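Local coordinates for KauB (Pseudomonas aeruginosa PAO1, PDB 6B4R), which probably oxidises a broad range of aldehydes, aminoaldehydes among them, to the corresponding carboxylic acids, using NAD(P)+ as electron acceptor, at residues Q349-T352 with V353-Y356; A394-I397 with A398-I402; D316-L319 with P320-E324. All blocks are in the same frame, centred on the assembly; numbering follows the deposited sequence.

Contact 1 of 3, residues Q349-T352 with V353-Y356; sequences QMNT and VLSY
The methyl of Thr352 lies along the ring of Tyr356, its CG2 3.7 Å from CE2, the two side chains running side by side in the same direction. They are one turn apart on helix 347-362, an i/i+4 pair in the alpha/beta catalytic domain of the aldehyde dehydrogenase fold. The orientation of the threonine divides its labour: OG1 sits beside the backbone N (chi1 -67°) and bonds back to the carbonyl of Gln348, while CG2, anti to that N, is turned to the ring. A beta-branched residue with one polar and one apolar arm suits this place, since the hydroxyl can bond to the backbone while the methyl meets the ring. Thr352 O approaches the same ring obliquely, 3.2 Å from CD2. The phenol is amphipathic too, since its hydroxyl carries on past the helix to the carboxylate of Glu400.

A second apolar pair lies round the helix from the first. Met350 CG meets Leu354 CD1 at 4.0 Å, again alongside and pointing the same way. The methionine leaves the backbone with CG anti to N (chi1 -175°) and bends only at chi3. Its flexible, unbranched chain fits against Thr381 and against Val383 of strand 382-389; Val353, compact and wholly apolar, packs on Val383 as well and on Leu344. The bent side chain of Gln349 brings NE2 to 4.2 Å from CG2 of Val353, and the same NE2 makes a weak hydrogen bond to Phe403 O.

Four consecutive backbone bonds fix the spacing of these pairs. Val353 N reaches Gln349 O at 3.0 Å, Leu354 N reaches Met350 O at 2.8 Å, and Tyr356 N binds the Thr352 carbonyl. Between the last two, Ser355 N donates to Asn351 O at 2.8 Å.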
loop_
_atom_site.group_PDB
_atom_site.type_symbol
_atom_site.label_atom_id
_atom_site.label_comp_id
_atom_site.label_asym_id
_atom_site.label_seq_id
_atom_site.Cartn_x
_atom_site.Cartn_y
_atom_site.Cartn_z
ATOM N N GLN A 349 -5.350 -18.837 40.803
ATOM C CA GLN A 349 -5.716 -17.531 40.275
ATOM C C GLN A 349 -6.621 -16.802 41.259
ATOM O O GLN A 349 -6.502 -15.590 41.445
ATOM C CB GLN A 349 -6.413 -17.673 38.919
ATOM C CG GLN A 349 -6.736 -16.351 38.240
ATOM C CD GLN A 349 -5.493 -15.604 37.787
ATOM O OE1 GLN A 349 -4.463 -16.211 37.485
ATOM N NE2 GLN A 349 -5.582 -14.279 37.742
ATOM N N MET A 350 -7.519 -17.552 41.894
ATOM C CA MET A 350 -8.431 -16.988 42.883
ATOM C C MET A 350 -7.670 -16.417 44.075
ATOM O O MET A 350 -7.948 -15.302 44.521
ATOM C CB MET A 350 -9.427 -18.045 43.362
ATOM C CG MET A 350 -10.482 -17.501 44.310
ATOM S SD MET A 350 -11.496 -18.787 45.062
ATOM C CE MET A 350 -10.253 -19.727 45.943
ATOM N N ASN A 351 -6.712 -17.187 44.583
ATOM C CA ASN A 351 -5.894 -16.758 45.714
ATOM C C ASN A 351 -5.088 -15.510 45.390
ATOM O O ASN A 351 -4.912 -14.635 46.237
ATOM C CB ASN A 351 -4.956 -17.882 46.159
ATOM C CG ASN A 351 -5.702 -19.071 46.724
ATOM O OD1 ASN A 351 -6.791 -18.928 47.277
ATOM N ND2 ASN A 351 -5.118 -20.256 46.589
ATOM N N THR A 352 -4.597 -15.436 44.159
ATOM C CA THR A 352 -3.860 -14.271 43.696
ATOM C C THR A 352 -4.761 -13.038 43.679
ATOM O O THR A 352 -4.370 -11.966 44.146
ATOM C CB THR A 352 -3.266 -14.514 42.300
ATOM O OG1 THR A 352 -2.252 -15.523 42.385
ATOM C CG2 THR A 352 -2.658 -13.236 41.742
ATOM N N VAL A 353 -5.970 -13.201 43.151
ATOM C CA VAL A 353 -6.952 -12.121 43.134
ATOM C C VAL A 353 -7.320 -11.696 44.556
ATOM O O VAL A 353 -7.395 -10.505 44.858
ATOM C CB VAL A 353 -8.227 -12.521 42.361
ATOM C CG1 VAL A 353 -9.307 -11.463 42.525
ATOM C CG2 VAL A 353 -7.908 -12.743 40.889
ATOM N N LEU A 354 -7.537 -12.675 45.428
ATOM C CA LEU A 354 -7.842 -12.396 46.827
ATOM C C LEU A 354 -6.670 -11.711 47.522
ATOM O O LEU A 354 -6.863 -10.861 48.390
ATOM C CB LEU A 354 -8.210 -13.683 47.564
ATOM C CG LEU A 354 -9.543 -14.320 47.171
ATOM C CD1 LEU A 354 -9.715 -15.675 47.839
ATOM C CD2 LEU A 354 -10.695 -13.393 47.525
ATOM N N SER A 355 -5.455 -12.084 47.131
ATOM C CA SER A 355 -4.251 -11.491 47.702
ATOM C C SER A 355 -4.102 -10.025 47.298
ATOM O O SER A 355 -3.675 -9.193 48.098
ATOM C CB SER A 355 -3.011 -12.283 47.287
ATOM O OG SER A 355 -1.835 -11.681 47.795
ATOM N N TYR A 356 -4.456 -9.713 46.054
ATOM C CA TYR A 356 -4.410 -8.335 45.578
ATOM C C TYR A 356 -5.468 -7.471 46.256
ATOM O O TYR A 356 -5.224 -6.300 46.542
ATOM C CB TYR A 356 -4.568 -8.272 44.058
ATOM C CG TYR A 356 -3.265 -8.392 43.300
ATOM C CD1 TYR A 356 -2.336 -7.357 43.310
ATOM C CD2 TYR A 356 -2.966 -9.535 42.569
ATOM C CE1 TYR A 356 -1.145 -7.459 42.618
ATOM C CE2 TYR A 356 -1.778 -9.645 41.873
ATOM C CZ TYR A 356 -0.871 -8.605 41.900
ATOM O OH TYR A 356 0.312 -8.713 41.208
#

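Contact 2 of 3, residues A394-I397 with A398-I402; sequences AMKI and AREEI
Over one face of the Glu400 carboxylate runs the aliphatic chain of Lys396: CG stands 3.6 Å from the central carbon CD of the glutamate, and farther along the chain CE comes to 3.3 Å from OE1. The other notable neighbour of OE1 is the hydroxyl of Tyr356 on helix 347-362, which hydrogen-bonds to it. The lysine is fully extended, its CG anti to the backbone N (chi1 -174°), and this straight course carries the methylenes across the acid while NZ ends 4.4 Å from OE1, beyond a salt bridge. The attraction between the charges is therefore probably modest, and a long chain with an apolar stem serves here chiefly through its methylenes.

The pair brackets the short helix 396-399, the helical part of the beta-alpha-beta crossover from strand 382-389 to strand 406-412. Met395 is its N-cap residue; its carbonyl O accepts a bond from Ala398 N at 3.2 Å, with the donor well above the carbonyl plane, and a weak one from Arg399 N. At the other end Glu400 N closes the last turn on Lys396 O at 3.1 Å. Arg399 lays its CD 3.9 Å from Ala394 O, and its guanidinium goes on to Asp424 and the carbonyl of Asn393. On the buried side Ile402 CD1 rests 3.9 Å from Ile397 O, a carbonyl that also accepts a bond from Lys271 NZ.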
loop_
_atom_site.group_PDB
_atom_site.type_symbol
_atom_site.label_atom_id
_atom_site.label_comp_id
_atom_site.label_asym_id
_atom_site.label_seq_id
_atom_site.Cartn_x
_atom_site.Cartn_y
_atom_site.Cartn_z
ATOM N N ALA A 394 0.514 4.815 42.415
ATOM C CA ALA A 394 1.731 4.301 43.029
ATOM C C ALA A 394 1.431 3.050 43.845
ATOM O O ALA A 394 2.331 2.273 44.164
ATOM C CB ALA A 394 2.366 5.365 43.909
ATOM N N MET A 395 0.156 2.864 44.177
ATOM C CA MET A 395 -0.280 1.698 44.936
ATOM C C MET A 395 -0.049 0.409 44.154
ATOM O O MET A 395 0.057 0.427 42.926
ATOM C CB MET A 395 -1.756 1.826 45.318
ATOM C CG MET A 395 -2.053 2.981 46.254
ATOM S SD MET A 395 -3.800 3.094 46.683
ATOM C CE MET A 395 -3.787 4.488 47.811
ATOM N N LYS A 396 0.030 -0.704 44.874
ATOM C CA LYS A 396 0.330 -1.996 44.267
ATOM C C LYS A 396 -0.764 -2.447 43.298
ATOM O O LYS A 396 -0.474 -2.993 42.232
ATOM C CB LYS A 396 0.554 -3.058 45.348
ATOM C CG LYS A 396 1.014 -4.402 44.811
ATOM C CD LYS A 396 1.107 -5.442 45.915
ATOM C CE LYS A 396 1.646 -6.761 45.385
ATOM N NZ LYS A 396 1.600 -7.840 46.411
ATOM N N ILE A 397 -2.019 -2.208 43.665
ATOM C CA ILE A 397 -3.148 -2.631 42.844
ATOM C C ILE A 397 -3.336 -1.752 41.608
ATOM O O ILE A 397 -4.163 -2.051 40.746
ATOM C CB ILE A 397 -4.464 -2.638 43.649
ATOM C CG1 ILE A 397 -4.789 -1.232 44.157
ATOM C CG2 ILE A 397 -4.380 -3.619 44.806
ATOM C CD1 ILE A 397 -6.121 -1.142 44.874
ATOM N N ALA A 398 -2.570 -0.669 41.527
ATOM C CA ALA A 398 -2.681 0.260 40.407
ATOM C C ALA A 398 -1.569 0.057 39.384
ATOM O O ALA A 398 -1.730 0.389 38.210
ATOM C CB ALA A 398 -2.681 1.698 40.908
ATOM N N ARG A 399 -0.445 -0.494 39.829
ATOM C CA ARG A 399 0.706 -0.672 38.952
ATOM C C ARG A 399 0.864 -2.108 38.468
ATOM O O ARG A 399 1.432 -2.354 37.404
ATOM C CB ARG A 399 1.985 -0.214 39.653
ATOM C CG ARG A 399 1.931 1.223 40.137
ATOM C CD ARG A 399 3.323 1.768 40.397
ATOM N NE ARG A 399 4.138 1.763 39.186
ATOM C CZ ARG A 399 4.139 2.738 38.283
ATOM N NH1 ARG A 399 3.366 3.802 38.452
ATOM N NH2 ARG A 399 4.914 2.647 37.209
ATOM N N GLU A 400 0.364 -3.055 39.252
ATOM C CA GLU A 400 0.526 -4.466 38.922
ATOM C C GLU A 400 -0.733 -5.035 38.288
ATOM O O GLU A 400 -1.849 -4.696 38.685
ATOM C CB GLU A 400 0.905 -5.270 40.168
ATOM C CG GLU A 400 2.197 -4.808 40.823
ATOM C CD GLU A 400 2.643 -5.721 41.945
ATOM O OE1 GLU A 400 2.031 -6.798 42.115
ATOM O OE2 GLU A 400 3.608 -5.365 42.656
ATOM N N GLU A 401 -0.547 -5.896 37.292
ATOM C CA GLU A 401 -1.671 -6.560 36.647
ATOM C C GLU A 401 -2.269 -7.583 37.599
ATOM O O GLU A 401 -1.557 -8.426 38.145
ATOM C CB GLU A 401 -1.237 -7.237 35.345
ATOM C CG GLU A 401 -2.397 -7.809 34.543
ATOM C CD GLU A 401 -1.956 -8.474 33.254
ATOM O OE1 GLU A 401 -0.899 -9.145 33.250
ATOM O OE2 GLU A 401 -2.669 -8.324 32.240
ATOM N N ILE A 402 -3.580 -7.496 37.797
ATOM C CA ILE A 402 -4.284 -8.366 38.733
ATOM C C ILE A 402 -4.864 -9.595 38.036
ATOM O O ILE A 402 -4.840 -10.699 38.583
ATOM C CB ILE A 402 -5.421 -7.600 39.445
ATOM C CG1 ILE A 402 -4.865 -6.374 40.170
ATOM C CG2 ILE A 402 -6.165 -8.506 40.413
ATOM C CD1 ILE A 402 -5.928 -5.532 40.832
#

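Contact 3 of 3, residues D316-L319 with P320-E324; sequences DKFL and PLVIE
The carbonyl O of Phe318 takes two N-H groups of the following turn: Val322 N at 3.2 Å, lying in the carbonyl plane, and Leu321 N in a weak, strongly bent bond. This is the proline kink of helix 315-326, an element of the alpha/beta catalytic domain. Pro320 has no N-H to give to Asp316 O; its ring carbon CD faces that oxygen instead, at 3.3 Å. Leu321 N likewise makes no bond to the carbonyl of Lys317, whose oxygen meets the leucine's CG.

The i/i+4 bonding, restored by Val322 N, continues with Ile323 N, which reaches Leu319 O at 3.0 Å, nearly straight at 166°. The same pair is joined by its side chains, which cross at an angle with Leu319 CG 4.0 Å from Ile323 CD1.

On the inner side Phe318 packs on Leu308 and Val310 of strand 307-311 and on helix 283-295, where a broad, flat residue can touch both. Val322, which also packs on Ile387, has CG2 beside its own backbone N (CG1 anti, chi1 179°), and this methyl makes a CH-pi contact over one face of the phenyl ring, 3.9 Å from its centroid and displaced toward the CE2 rim.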
loop_
_atom_site.group_PDB
_atom_site.type_symbol
_atom_site.label_atom_id
_atom_site.label_comp_id
_atom_site.label_asym_id
_atom_site.label_seq_id
_atom_site.Cartn_x
_atom_site.Cartn_y
_atom_site.Cartn_z
ATOM N N ASP A 316 -17.657 12.672 41.834
ATOM C CA ASP A 316 -18.712 12.409 42.807
ATOM C C ASP A 316 -20.027 11.989 42.157
ATOM O O ASP A 316 -20.901 11.429 42.820
ATOM C CB ASP A 316 -18.929 13.629 43.709
ATOM C CG ASP A 316 -17.731 13.922 44.591
ATOM O OD1 ASP A 316 -16.935 12.991 44.844
ATOM O OD2 ASP A 316 -17.584 15.081 45.035
ATOM N N LYS A 317 -20.165 12.252 40.862
ATOM C CA LYS A 317 -21.394 11.915 40.152
ATOM C C LYS A 317 -21.204 10.740 39.198
ATOM O O LYS A 317 -22.173 10.095 38.797
ATOM C CB LYS A 317 -21.929 13.138 39.403
ATOM C CG LYS A 317 -20.926 13.777 38.461
ATOM C CD LYS A 317 -21.200 15.263 38.279
ATOM C CE LYS A 317 -21.016 16.019 39.589
ATOM N NZ LYS A 317 -19.673 15.771 40.190
ATOM N N PHE A 318 -19.953 10.456 38.847
ATOM C CA PHE A 318 -19.645 9.373 37.918
ATOM C C PHE A 318 -19.467 8.043 38.642
ATOM O O PHE A 318 -19.914 7.002 38.157
ATOM C CB PHE A 318 -18.395 9.706 37.100
ATOM C CG PHE A 318 -18.036 8.660 36.083
ATOM C CD1 PHE A 318 -18.803 8.493 34.942
ATOM C CD2 PHE A 318 -16.928 7.850 36.265
ATOM C CE1 PHE A 318 -18.475 7.534 34.003
ATOM C CE2 PHE A 318 -16.593 6.889 35.328
ATOM C CZ PHE A 318 -17.368 6.731 34.196
ATOM N N LEU A 319 -18.817 8.085 39.802
ATOM C CA LEU A 319 -18.586 6.880 40.600
ATOM C C LEU A 319 -19.862 6.123 41.014
ATOM O O LEU A 319 -19.903 4.898 40.909
ATOM C CB LEU A 319 -17.710 7.180 41.823
ATOM C CG LEU A 319 -17.358 5.970 42.695
ATOM C CD1 LEU A 319 -16.633 4.918 41.873
ATOM C CD2 LEU A 319 -16.520 6.386 43.893
ATOM N N PRO A 320 -20.902 6.840 41.491
ATOM C CA PRO A 320 -22.127 6.110 41.838
ATOM C C PRO A 320 -22.762 5.413 40.635
ATOM O O PRO A 320 -23.413 4.381 40.796
ATOM C CB PRO A 320 -23.057 7.214 42.350
ATOM C CG PRO A 320 -22.148 8.281 42.829
ATOM C CD PRO A 320 -20.990 8.260 41.882
ATOM N N LEU A 321 -22.573 5.972 39.445
ATOM C CA LEU A 321 -23.109 5.376 38.227
ATOM C C LEU A 321 -22.371 4.086 37.882
ATOM O O LEU A 321 -22.969 3.139 37.371
ATOM C CB LEU A 321 -23.017 6.363 37.063
ATOM C CG LEU A 321 -23.802 7.667 37.213
ATOM C CD1 LEU A 321 -23.459 8.630 36.086
ATOM C CD2 LEU A 321 -25.294 7.385 37.240
ATOM N N VAL A 322 -21.071 4.059 38.166
ATOM C CA VAL A 322 -20.247 2.880 37.912
ATOM C C VAL A 322 -20.578 1.763 38.895
ATOM O O VAL A 322 -20.684 0.595 38.513
ATOM C CB VAL A 322 -18.742 3.205 38.006
ATOM C CG1 VAL A 322 -17.907 1.951 37.773
ATOM C CG2 VAL A 322 -18.369 4.294 37.012
ATOM N N ILE A 323 -20.744 2.128 40.162
ATOM C CA ILE A 323 -21.098 1.165 41.195
ATOM C C ILE A 323 -22.443 0.512 40.890
ATOM O O ILE A 323 -22.598 -0.700 41.029
ATOM C CB ILE A 323 -21.142 1.825 42.588
ATOM C CG1 ILE A 323 -19.755 2.348 42.972
ATOM C CG2 ILE A 323 -21.640 0.840 43.629
ATOM C CD1 ILE A 323 -19.728 3.122 44.273
ATOM N N GLU A 324 -23.405 1.320 40.458
ATOM C CA GLU A 324 -24.727 0.815 40.105
ATOM C C GLU A 324 -24.654 -0.129 38.907
ATOM O O GLU A 324 -25.270 -1.198 38.905
ATOM C CB GLU A 324 -25.678 1.974 39.805
ATOM C CG GLU A 324 -27.082 1.540 39.401
ATOM C CD GLU A 324 -27.833 0.845 40.529
ATOM O OE1 GLU A 324 -27.560 1.151 41.711
ATOM O OE2 GLU A 324 -28.698 -0.008 40.234
#

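Taken from the N terminus, contact 3 comes first, then contact 1, then contact 2. They follow in series, neither nesting nor crossing, and none closes a long loop, since each joins directly successive segments. Contact 3 kinks helix 315-326 and contact 1 belongs to helix 347-362, the next helix; their nearest atoms are about 17 Å apart. Contact 2 is the short helix leading from strand 382-389 to strand 406-412. It touches contact 1, where Ile397 CG2 packs 3.3 Å from Tyr356 O. Contacts 1 and 3 each place side chains on strand 382-389, so one sheet relates all three, although contact 3 touches neither of the others.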